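Local coordinates for protein alpha-1,2-mannosidase (Bacteroides thetaiotaomicron, PDB 2WW2) that hydrolyses alpha-mannosides with inversion of anomeric configuration, as a calcium-dependent glycoside hydrolase of family GH92 in a human gut bacterium, at residues 127-132 and 301-306; 444-449 and 520-525; 461-466 and 473-478. One frame throughout, in Å; residues are numbered along the deposited sequence.

Contact 1. Residues 127-132 and 301-306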
loop_
_atom_site.group_PDB
_atom_site.type_symbol
_atom_site.label_atom_id
_atom_site.label_comp_id
_atom_site.label_asym_id
_atom_site.label_seq_id
_atom_site.Cartn_x
_atom_site.Cartn_y
_atom_site.Cartn_z
ATOM N N THR A 127 -35.054 32.307 5.675
ATOM C CA THR A 127 -34.518 33.577 6.117
ATOM C C THR A 127 -33.535 33.173 7.223
ATOM O O THR A 127 -33.250 31.988 7.364
ATOM C CB THR A 127 -35.636 34.486 6.690
ATOM O OG1 THR A 127 -36.277 33.832 7.793
ATOM C CG2 THR A 127 -36.699 34.806 5.605
ATOM N N SER A 128 -33.036 34.126 8.012
ATOM C CA SER A 128 -32.122 33.796 9.118
ATOM C C SER A 128 -32.764 32.816 10.102
ATOM O O SER A 128 -32.118 31.879 10.571
ATOM C CB SER A 128 -31.734 35.068 9.889
ATOM O OG SER A 128 -30.928 35.920 9.075
ATOM N N ARG A 129 -34.031 33.055 10.426
ATOM C CA ARG A 129 -34.697 32.302 11.485
ATOM C C ARG A 129 -35.996 31.623 11.042
ATOM O O ARG A 129 -36.566 30.847 11.784
ATOM C CB ARG A 129 -34.927 33.229 12.690
ATOM C CG ARG A 129 -33.608 33.791 13.222
ATOM C CD ARG A 129 -33.805 34.842 14.359
ATOM N NE ARG A 129 -32.521 35.470 14.633
ATOM C CZ ARG A 129 -32.003 36.438 13.891
ATOM N NH1 ARG A 129 -32.666 36.898 12.833
ATOM N NH2 ARG A 129 -30.818 36.946 14.207
ATOM N N GLY A 130 -36.433 31.861 9.809
ATOM C CA GLY A 130 -37.672 31.232 9.365
ATOM C C GLY A 130 -37.542 30.608 7.990
ATOM O O GLY A 130 -36.447 30.597 7.409
ATOM N N ALA A 131 -38.660 30.087 7.471
ATOM C CA ALA A 131 -38.685 29.503 6.118
ATOM C C ALA A 131 -40.078 29.630 5.541
ATOM O O ALA A 131 -41.053 29.750 6.282
ATOM C CB ALA A 131 -38.275 28.014 6.160
ATOM N N VAL A 132 -40.189 29.561 4.224
ATOM C CA VAL A 132 -41.503 29.524 3.593
ATOM C C VAL A 132 -41.467 28.405 2.571
ATOM O O VAL A 132 -40.467 28.264 1.885
ATOM C CB VAL A 132 -41.879 30.885 2.951
ATOM C CG1 VAL A 132 -43.203 30.789 2.195
ATOM C CG2 VAL A 132 -41.970 31.984 4.027
ATOM N N PHE A 301 -26.577 32.967 16.979
ATOM C CA PHE A 301 -27.485 32.339 17.933
ATOM C C PHE A 301 -28.280 33.414 18.697
ATOM O O PHE A 301 -28.874 33.157 19.758
ATOM C CB PHE A 301 -26.679 31.464 18.895
ATOM C CG PHE A 301 -27.466 30.328 19.481
ATOM C CD1 PHE A 301 -27.844 29.252 18.689
ATOM C CD2 PHE A 301 -27.810 30.323 20.831
ATOM C CE1 PHE A 301 -28.579 28.187 19.238
ATOM C CE2 PHE A 301 -28.521 29.252 21.381
ATOM C CZ PHE A 301 -28.914 28.188 20.564
ATOM N N TYR A 302 -28.281 34.625 18.148
ATOM C CA TYR A 302 -29.022 35.730 18.731
ATOM C C TYR A 302 -30.234 36.071 17.871
ATOM O O TYR A 302 -30.363 35.621 16.700
ATOM C CB TYR A 302 -28.130 36.968 18.909
ATOM C CG TYR A 302 -27.431 37.441 17.644
ATOM C CD1 TYR A 302 -28.006 38.409 16.821
ATOM C CD2 TYR A 302 -26.199 36.920 17.282
ATOM C CE1 TYR A 302 -27.370 38.838 15.663
ATOM C CE2 TYR A 302 -25.551 37.343 16.126
ATOM C CZ TYR A 302 -26.137 38.299 15.333
ATOM O OH TYR A 302 -25.481 38.711 14.205
ATOM N N GLU A 303 -31.101 36.880 18.453
ATOM C CA GLU A 303 -32.392 37.203 17.891
ATOM C C GLU A 303 -32.644 38.677 18.198
ATOM O O GLU A 303 -31.945 39.279 19.017
ATOM C CB GLU A 303 -33.461 36.293 18.536
ATOM C CG GLU A 303 -33.009 34.811 18.569
ATOM C CD GLU A 303 -34.086 33.833 19.034
ATOM O OE1 GLU A 303 -35.267 34.023 18.699
ATOM O OE2 GLU A 303 -33.730 32.849 19.712
ATOM N N PHE A 304 -33.618 39.274 17.530
ATOM C CA PHE A 304 -33.916 40.672 17.793
ATOM C C PHE A 304 -35.262 40.793 18.464
ATOM O O PHE A 304 -36.279 40.399 17.901
ATOM C CB PHE A 304 -33.853 41.490 16.509
ATOM C CG PHE A 304 -32.477 41.547 15.913
ATOM C CD1 PHE A 304 -31.535 42.438 16.412
ATOM C CD2 PHE A 304 -32.122 40.710 14.866
ATOM C CE1 PHE A 304 -30.264 42.497 15.872
ATOM C CE2 PHE A 304 -30.849 40.752 14.321
ATOM C CZ PHE A 304 -29.913 41.659 14.837
ATOM N N ASP A 305 -35.252 41.350 19.669
ATOM C CA ASP A 305 -36.454 41.421 20.490
ATOM C C ASP A 305 -37.470 42.444 19.963
ATOM O O ASP A 305 -37.293 42.985 18.878
ATOM C CB ASP A 305 -36.071 41.709 21.947
ATOM C CG ASP A 305 -35.542 43.127 22.159
ATOM O OD1 ASP A 305 -35.595 43.977 21.243
ATOM O OD2 ASP A 305 -35.057 43.387 23.273
ATOM N N SER A 306 -38.534 42.699 20.720
ATOM C CA SER A 306 -39.592 43.612 20.244
ATOM C C SER A 306 -39.087 45.037 20.029
ATOM O O SER A 306 -39.659 45.780 19.237
ATOM C CB SER A 306 -40.809 43.615 21.173
ATOM O OG SER A 306 -40.452 44.052 22.469
#

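Contact 2. Residues 444-449 and 520-525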
loop_
_atom_site.group_PDB
_atom_site.type_symbol
_atom_site.label_atom_id
_atom_site.label_comp_id
_atom_site.label_asym_id
_atom_site.label_seq_id
_atom_site.Cartn_x
_atom_site.Cartn_y
_atom_site.Cartn_z
ATOM N N ALA A 444 -1.494 12.885 23.496
ATOM C CA ALA A 444 -0.618 13.816 24.184
ATOM C C ALA A 444 0.283 14.645 23.267
ATOM O O ALA A 444 0.548 15.807 23.549
ATOM C CB ALA A 444 0.254 13.051 25.206
ATOM N N THR A 445 0.798 14.039 22.205
ATOM C CA THR A 445 1.750 14.750 21.375
ATOM C C THR A 445 1.017 15.790 20.527
ATOM O O THR A 445 1.458 16.944 20.419
ATOM C CB THR A 445 2.565 13.776 20.508
ATOM O OG1 THR A 445 3.426 13.006 21.362
ATOM C CG2 THR A 445 3.419 14.552 19.520
ATOM N N ALA A 446 -0.110 15.385 19.934
ATOM C CA ALA A 446 -0.930 16.342 19.177
ATOM C C ALA A 446 -1.355 17.490 20.110
ATOM O O ALA A 446 -1.311 18.661 19.716
ATOM C CB ALA A 446 -2.135 15.650 18.551
ATOM N N LYS A 447 -1.729 17.172 21.355
ATOM C CA LYS A 447 -2.073 18.232 22.304
ATOM C C LYS A 447 -0.896 19.174 22.583
ATOM O O LYS A 447 -1.059 20.399 22.560
ATOM C CB LYS A 447 -2.622 17.655 23.618
ATOM C CG LYS A 447 -4.042 17.068 23.459
ATOM C CD LYS A 447 -4.458 16.206 24.668
ATOM C CE LYS A 447 -5.943 15.789 24.536
ATOM N NZ LYS A 447 -6.387 14.799 25.549
ATOM N N THR A 448 0.279 18.605 22.860
ATOM C CA THR A 448 1.459 19.418 23.126
ATOM C C THR A 448 1.689 20.395 21.970
ATOM O O THR A 448 1.973 21.586 22.179
ATOM C CB THR A 448 2.718 18.531 23.275
ATOM O OG1 THR A 448 2.532 17.603 24.347
ATOM C CG2 THR A 448 3.949 19.379 23.581
ATOM N N LEU A 449 1.599 19.891 20.745
ATOM C CA LEU A 449 1.827 20.740 19.578
ATOM C C LEU A 449 0.776 21.855 19.439
ATOM O O LEU A 449 1.106 23.008 19.129
ATOM C CB LEU A 449 1.940 19.882 18.299
ATOM C CG LEU A 449 3.143 18.920 18.296
ATOM C CD1 LEU A 449 2.985 17.772 17.272
ATOM C CD2 LEU A 449 4.483 19.649 18.070
ATOM N N TRP A 520 3.833 11.322 10.788
ATOM C CA TRP A 520 4.062 11.779 9.417
ATOM C C TRP A 520 3.354 13.107 9.184
ATOM O O TRP A 520 3.872 13.977 8.473
ATOM C CB TRP A 520 3.539 10.720 8.431
ATOM C CG TRP A 520 3.816 10.985 6.963
ATOM C CD1 TRP A 520 2.929 11.464 6.022
ATOM C CD2 TRP A 520 5.047 10.750 6.271
ATOM N NE1 TRP A 520 3.552 11.548 4.790
ATOM C CE2 TRP A 520 4.849 11.119 4.919
ATOM C CE3 TRP A 520 6.301 10.272 6.665
ATOM C CZ2 TRP A 520 5.866 11.020 3.956
ATOM C CZ3 TRP A 520 7.313 10.172 5.712
ATOM C CH2 TRP A 520 7.091 10.552 4.371
ATOM N N HIS A 521 2.171 13.263 9.778
ATOM C CA HIS A 521 1.402 14.508 9.646
ATOM C C HIS A 521 1.761 15.519 10.724
ATOM O O HIS A 521 1.989 16.685 10.423
ATOM C CB HIS A 521 -0.112 14.249 9.711
ATOM C CG HIS A 521 -0.545 13.033 8.961
ATOM N ND1 HIS A 521 -0.662 13.011 7.587
ATOM C CD2 HIS A 521 -0.870 11.790 9.391
ATOM C CE1 HIS A 521 -1.048 11.805 7.204
ATOM N NE2 HIS A 521 -1.188 11.049 8.280
ATOM N N TRP A 522 1.774 15.070 11.975
ATOM C CA TRP A 522 1.895 15.965 13.138
ATOM C C TRP A 522 3.263 16.637 13.273
ATOM O O TRP A 522 3.399 17.691 13.913
ATOM C CB TRP A 522 1.467 15.232 14.426
ATOM C CG TRP A 522 -0.027 15.205 14.534
ATOM C CD1 TRP A 522 -0.870 14.198 14.133
ATOM C CD2 TRP A 522 -0.863 16.265 15.015
ATOM N NE1 TRP A 522 -2.185 14.565 14.362
ATOM C CE2 TRP A 522 -2.202 15.834 14.893
ATOM C CE3 TRP A 522 -0.603 17.553 15.534
ATOM C CZ2 TRP A 522 -3.287 16.639 15.278
ATOM C CZ3 TRP A 522 -1.670 18.338 15.918
ATOM C CH2 TRP A 522 -3.002 17.881 15.792
ATOM N N THR A 523 4.275 16.054 12.637
ATOM C CA THR A 523 5.611 16.650 12.656
ATOM C C THR A 523 5.617 18.051 12.022
ATOM O O THR A 523 6.450 18.884 12.364
ATOM C CB THR A 523 6.644 15.711 11.998
ATOM O OG1 THR A 523 6.799 14.554 12.831
ATOM C CG2 THR A 523 8.030 16.400 11.833
ATOM N N TRP A 524 4.661 18.325 11.138
ATOM C CA TRP A 524 4.582 19.637 10.476
ATOM C C TRP A 524 3.817 20.694 11.257
ATOM O O TRP A 524 3.721 21.849 10.828
ATOM C CB TRP A 524 3.948 19.475 9.087
ATOM C CG TRP A 524 4.773 18.545 8.257
ATOM C CD1 TRP A 524 4.527 17.216 8.016
ATOM C CD2 TRP A 524 6.014 18.847 7.609
ATOM N NE1 TRP A 524 5.536 16.689 7.242
ATOM C CE2 TRP A 524 6.457 17.663 6.979
ATOM C CE3 TRP A 524 6.785 20.006 7.488
ATOM C CZ2 TRP A 524 7.632 17.604 6.237
ATOM C CZ3 TRP A 524 7.968 19.944 6.753
ATOM C CH2 TRP A 524 8.372 18.747 6.131
ATOM N N SER A 525 3.254 20.307 12.395
ATOM C CA SER A 525 2.364 21.202 13.137
ATOM C C SER A 525 3.147 22.231 13.957
ATOM O O SER A 525 3.066 22.263 15.199
ATOM C CB SER A 525 1.407 20.398 14.039
ATOM O OG SER A 525 0.389 21.229 14.560
HETATM O O HOH W 1 3.700 23.502 17.779
HETATM O O HOH W 2 0.291 23.353 16.324
#

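Contact 3. Residues 461-466 and 473-478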
loop_
_atom_site.group_PDB
_atom_site.type_symbol
_atom_site.label_atom_id
_atom_site.label_comp_id
_atom_site.label_asym_id
_atom_site.label_seq_id
_atom_site.Cartn_x
_atom_site.Cartn_y
_atom_site.Cartn_z
ATOM N N PHE A 461 -0.273 38.233 22.231
ATOM C CA PHE A 461 -1.352 39.064 22.752
ATOM C C PHE A 461 -0.870 39.887 23.925
ATOM O O PHE A 461 -1.032 41.117 23.923
ATOM C CB PHE A 461 -2.582 38.213 23.131
ATOM C CG PHE A 461 -3.812 39.023 23.455
ATOM C CD1 PHE A 461 -4.547 39.643 22.443
ATOM C CD2 PHE A 461 -4.255 39.144 24.771
ATOM C CE1 PHE A 461 -5.683 40.385 22.744
ATOM C CE2 PHE A 461 -5.386 39.873 25.074
ATOM C CZ PHE A 461 -6.099 40.512 24.067
ATOM N N ALA A 462 -0.253 39.231 24.908
ATOM C CA ALA A 462 0.229 39.941 26.087
ATOM C C ALA A 462 1.246 41.007 25.673
ATOM O O ALA A 462 1.229 42.123 26.184
ATOM C CB ALA A 462 0.859 38.989 27.079
ATOM N N GLU A 463 2.145 40.649 24.759
ATOM C CA GLU A 463 3.191 41.596 24.341
ATOM C C GLU A 463 2.569 42.862 23.748
ATOM O O GLU A 463 3.019 43.980 24.032
ATOM C CB GLU A 463 4.151 40.942 23.332
ATOM C CG GLU A 463 5.373 41.797 23.060
ATOM C CD GLU A 463 6.469 41.053 22.322
ATOM O OE1 GLU A 463 6.168 40.465 21.273
ATOM O OE2 GLU A 463 7.624 41.076 22.813
ATOM N N SER A 464 1.528 42.688 22.937
ATOM C CA SER A 464 0.853 43.823 22.300
ATOM C C SER A 464 0.122 44.727 23.303
ATOM O O SER A 464 -0.187 45.874 22.984
ATOM C CB SER A 464 -0.095 43.362 21.180
ATOM O OG SER A 464 -1.352 42.965 21.708
ATOM N N LEU A 465 -0.134 44.230 24.517
ATOM C CA LEU A 465 -0.752 45.053 25.568
ATOM C C LEU A 465 0.296 45.757 26.424
ATOM O O LEU A 465 -0.043 46.582 27.286
ATOM C CB LEU A 465 -1.646 44.203 26.483
ATOM C CG LEU A 465 -2.729 43.328 25.846
ATOM C CD1 LEU A 465 -3.585 42.668 26.941
ATOM C CD2 LEU A 465 -3.600 44.139 24.893
ATOM N N GLY A 466 1.567 45.429 26.199
ATOM C CA GLY A 466 2.652 45.976 27.008
ATOM C C GLY A 466 2.902 45.131 28.247
ATOM O O GLY A 466 3.651 45.537 29.151
ATOM N N GLN A 473 6.748 34.883 29.829
ATOM C CA GLN A 473 6.330 33.587 30.398
ATOM C C GLN A 473 5.808 32.655 29.301
ATOM O O GLN A 473 6.078 31.450 29.297
ATOM C CB GLN A 473 5.227 33.760 31.432
ATOM C CG GLN A 473 5.681 34.254 32.786
ATOM C CD GLN A 473 4.496 34.606 33.655
ATOM O OE1 GLN A 473 4.409 35.713 34.191
ATOM N NE2 GLN A 473 3.557 33.683 33.769
ATOM N N TYR A 474 5.031 33.217 28.383
ATOM C CA TYR A 474 4.388 32.411 27.368
ATOM C C TYR A 474 5.294 32.119 26.180
ATOM O O TYR A 474 5.222 31.034 25.605
ATOM C CB TYR A 474 3.018 33.003 26.965
ATOM C CG TYR A 474 1.935 32.539 27.913
ATOM C CD1 TYR A 474 1.180 31.405 27.625
ATOM C CD2 TYR A 474 1.697 33.204 29.120
ATOM C CE1 TYR A 474 0.212 30.945 28.499
ATOM C CE2 TYR A 474 0.732 32.743 30.005
ATOM C CZ TYR A 474 0.005 31.610 29.688
ATOM O OH TYR A 474 -0.963 31.152 30.544
ATOM N N TYR A 475 6.150 33.073 25.819
ATOM C CA TYR A 475 7.143 32.839 24.779
ATOM C C TYR A 475 8.067 31.684 25.171
ATOM O O TYR A 475 8.546 30.945 24.309
ATOM C CB TYR A 475 7.957 34.112 24.486
ATOM C CG TYR A 475 7.271 35.080 23.527
ATOM C CD1 TYR A 475 6.801 34.642 22.295
ATOM C CD2 TYR A 475 7.142 36.436 23.839
ATOM C CE1 TYR A 475 6.201 35.517 21.403
ATOM C CE2 TYR A 475 6.532 37.321 22.958
ATOM C CZ TYR A 475 6.077 36.858 21.742
ATOM O OH TYR A 475 5.467 37.712 20.856
ATOM N N GLN A 476 8.284 31.510 26.472
ATOM C CA GLN A 476 9.092 30.384 26.945
ATOM C C GLN A 476 8.467 29.038 26.599
ATOM O O GLN A 476 9.166 28.031 26.546
ATOM C CB GLN A 476 9.346 30.472 28.454
ATOM N N LYS A 477 7.159 29.004 26.348
ATOM C CA LYS A 477 6.498 27.739 26.020
ATOM C C LYS A 477 6.324 27.528 24.510
ATOM O O LYS A 477 6.081 26.402 24.051
ATOM C CB LYS A 477 5.142 27.647 26.728
ATOM C CG LYS A 477 5.192 27.907 28.241
ATOM C CD LYS A 477 3.752 27.935 28.796
ATOM C CE LYS A 477 3.678 28.500 30.216
ATOM N NZ LYS A 477 2.390 28.122 30.858
ATOM N N ALA A 478 6.446 28.607 23.744
ATOM C CA ALA A 478 6.281 28.559 22.295
ATOM C C ALA A 478 7.141 27.483 21.625
ATOM O O ALA A 478 6.699 26.854 20.671
ATOM C CB ALA A 478 6.556 29.946 21.667
#

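Contact 1. Residues 127-132 and 301-306
A buried side-on, two-nitrogen grip of an arginine on a backbone carbonyl, Arg129 on Tyr302 O, ties the loop residue just before strand 130-136 in the N-terminal domain to strand 299-304 in the catalytic domain. With CG anti to its carbonyl carbon (chi1 -59°) and the chain extended from there to NE, Arg129 spans the gap and presents one edge of its guanidinium. NE reaches Tyr302 O at 3.0 Å in the carbonyl plane, on a lone pair; NH2 reaches the same Tyr302 O at 2.9 Å from above that plane. Two donors from one flat group thus hold a single buried oxygen and limit rotation of the guanidinium. Phe304 adds CE2 at 3.8 Å from Arg129 NH2, its ring plane turned 77° from the guanidinium. Arginine suits this place because it has the length and a third nitrogen: NH1 forms a salt bridge with Glu250 of helix 240-250. Glu303 OE1 is 5.1 Å from Arg129 NE, too far for a bond; its carboxylate is taken by Ser236, Asn246 and the backbone N of Phe237, yet probably eases burial of the positive charge. The contact lies where the domains meet, consistent with the GH92 arrangement of an N-terminal beta-sandwich beside an (alpha/alpha)6 catalytic domain.

Contact 2. Residues 444-449 and 520-525
Ala446 presses its methyl group onto the broad face of Trp522, and the contact is organised round that flat surface. CB of Ala446 stands 3.5 Å from the centroid of the six-membered ring of Trp522, only 6° off the ring normal, which makes a clear CH-pi contact. Alanine suits the position because its short side chain lets the indole lie close against the helix. On the indole's side, CG stands anti to the carbonyl carbon (chi1 -80°), and with chi2 at 95° the ring plane stands roughly perpendicular to the plane of CA, CB and CG, turning its face to Ala446. The rotation is further fixed outside the segments, where Trp522 NE1 donates to Thr515 O and Phe514 meets the indole with its ring.

Leu449, one helical turn after Ala446, approaches quite differently. Its CD1 comes in obliquely, 3.4 Å from Trp522 O and 4.0 Å from Trp522 CE3, so the branch touches both the indole and its backbone carbonyl. Leucine suits the place because its branched chain carries a methyl to Trp522 while CB stays by Ser525 O. Trp522 O itself accepts from Ser525 N, the bond that closes a type I turn.

That turn brings Ser525 to the helix, where two waters replace direct polar contact. The first donates to Leu449 O at 3.0 Å and to Ser525 O at 2.9 Å; the second donates to Leu449 O and accepts from Ser525 OG at 2.8 Å. A serine hydroxyl is small and polar enough to serve such a bridge within a buried seam. The arrangement is helix 444-465 packing against the end of the short helix 519-522 and the turn after it, within the (alpha/alpha)6 catalytic domain of GH92 enzymes.

Contact 3. Residues 461-466 and 473-478
Tyr475 donates its phenolic hydroxyl to Glu463, with OH 2.9 Å from Glu463 OE1, and this bond carries the contact. The carboxylate oxygen sits at the edge of the tyrosine ring, near the ring plane, while the hydroxyl meets OE1 from above the carboxylate plane, 50° out of it. The two side chains cross at about a right angle, and Tyr475 CE2 lies 3.6 Å from Glu463 OE1. Glutamate has the reach for this: CG is anti to the backbone N (chi1 -170°) and the chain stays extended beyond it. The other oxygen, OE2, is held by Gln468 NE2, so both carboxylate oxygens are engaged. With an alanine here, the Tyr475 hydroxyl and the Gln468 amide would probably lose this acceptor, and the phenol would be freer to turn. Further out, Gly466 ends the helix in a Schellman motif with positive phi, where a side chain would jam against the preceding carbonyl O; its N bonds to Glu463 O at 3.0 Å. Helix 468-475 then folds back on helix 444-465, where Tyr475 rests on Ala459 and Arg460, while Phe461 and Leu465 turn to helices 383-393 and 401-413.

Contact 1 comes first along the chain and is complete before contact 2 opens; contact 3 is nested inside the loop that contact 2 closes. Contact 1 joins the two domains, whereas contacts 2 and 3 lie wholly within the catalytic domain and share helix 444-465, one near its start and the other at its end. Their centres are about 22 Å apart, with nearest atoms about 7 Å apart. Contact 1 lies about 41 Å, centre to centre, from contact 2, on the opposite side of the chain's centre, and about 40 Å from contact 3. Helix 444-465 thus makes contacts near both its ends, while contact 1 bridges the catalytic domain and its N-terminal partner.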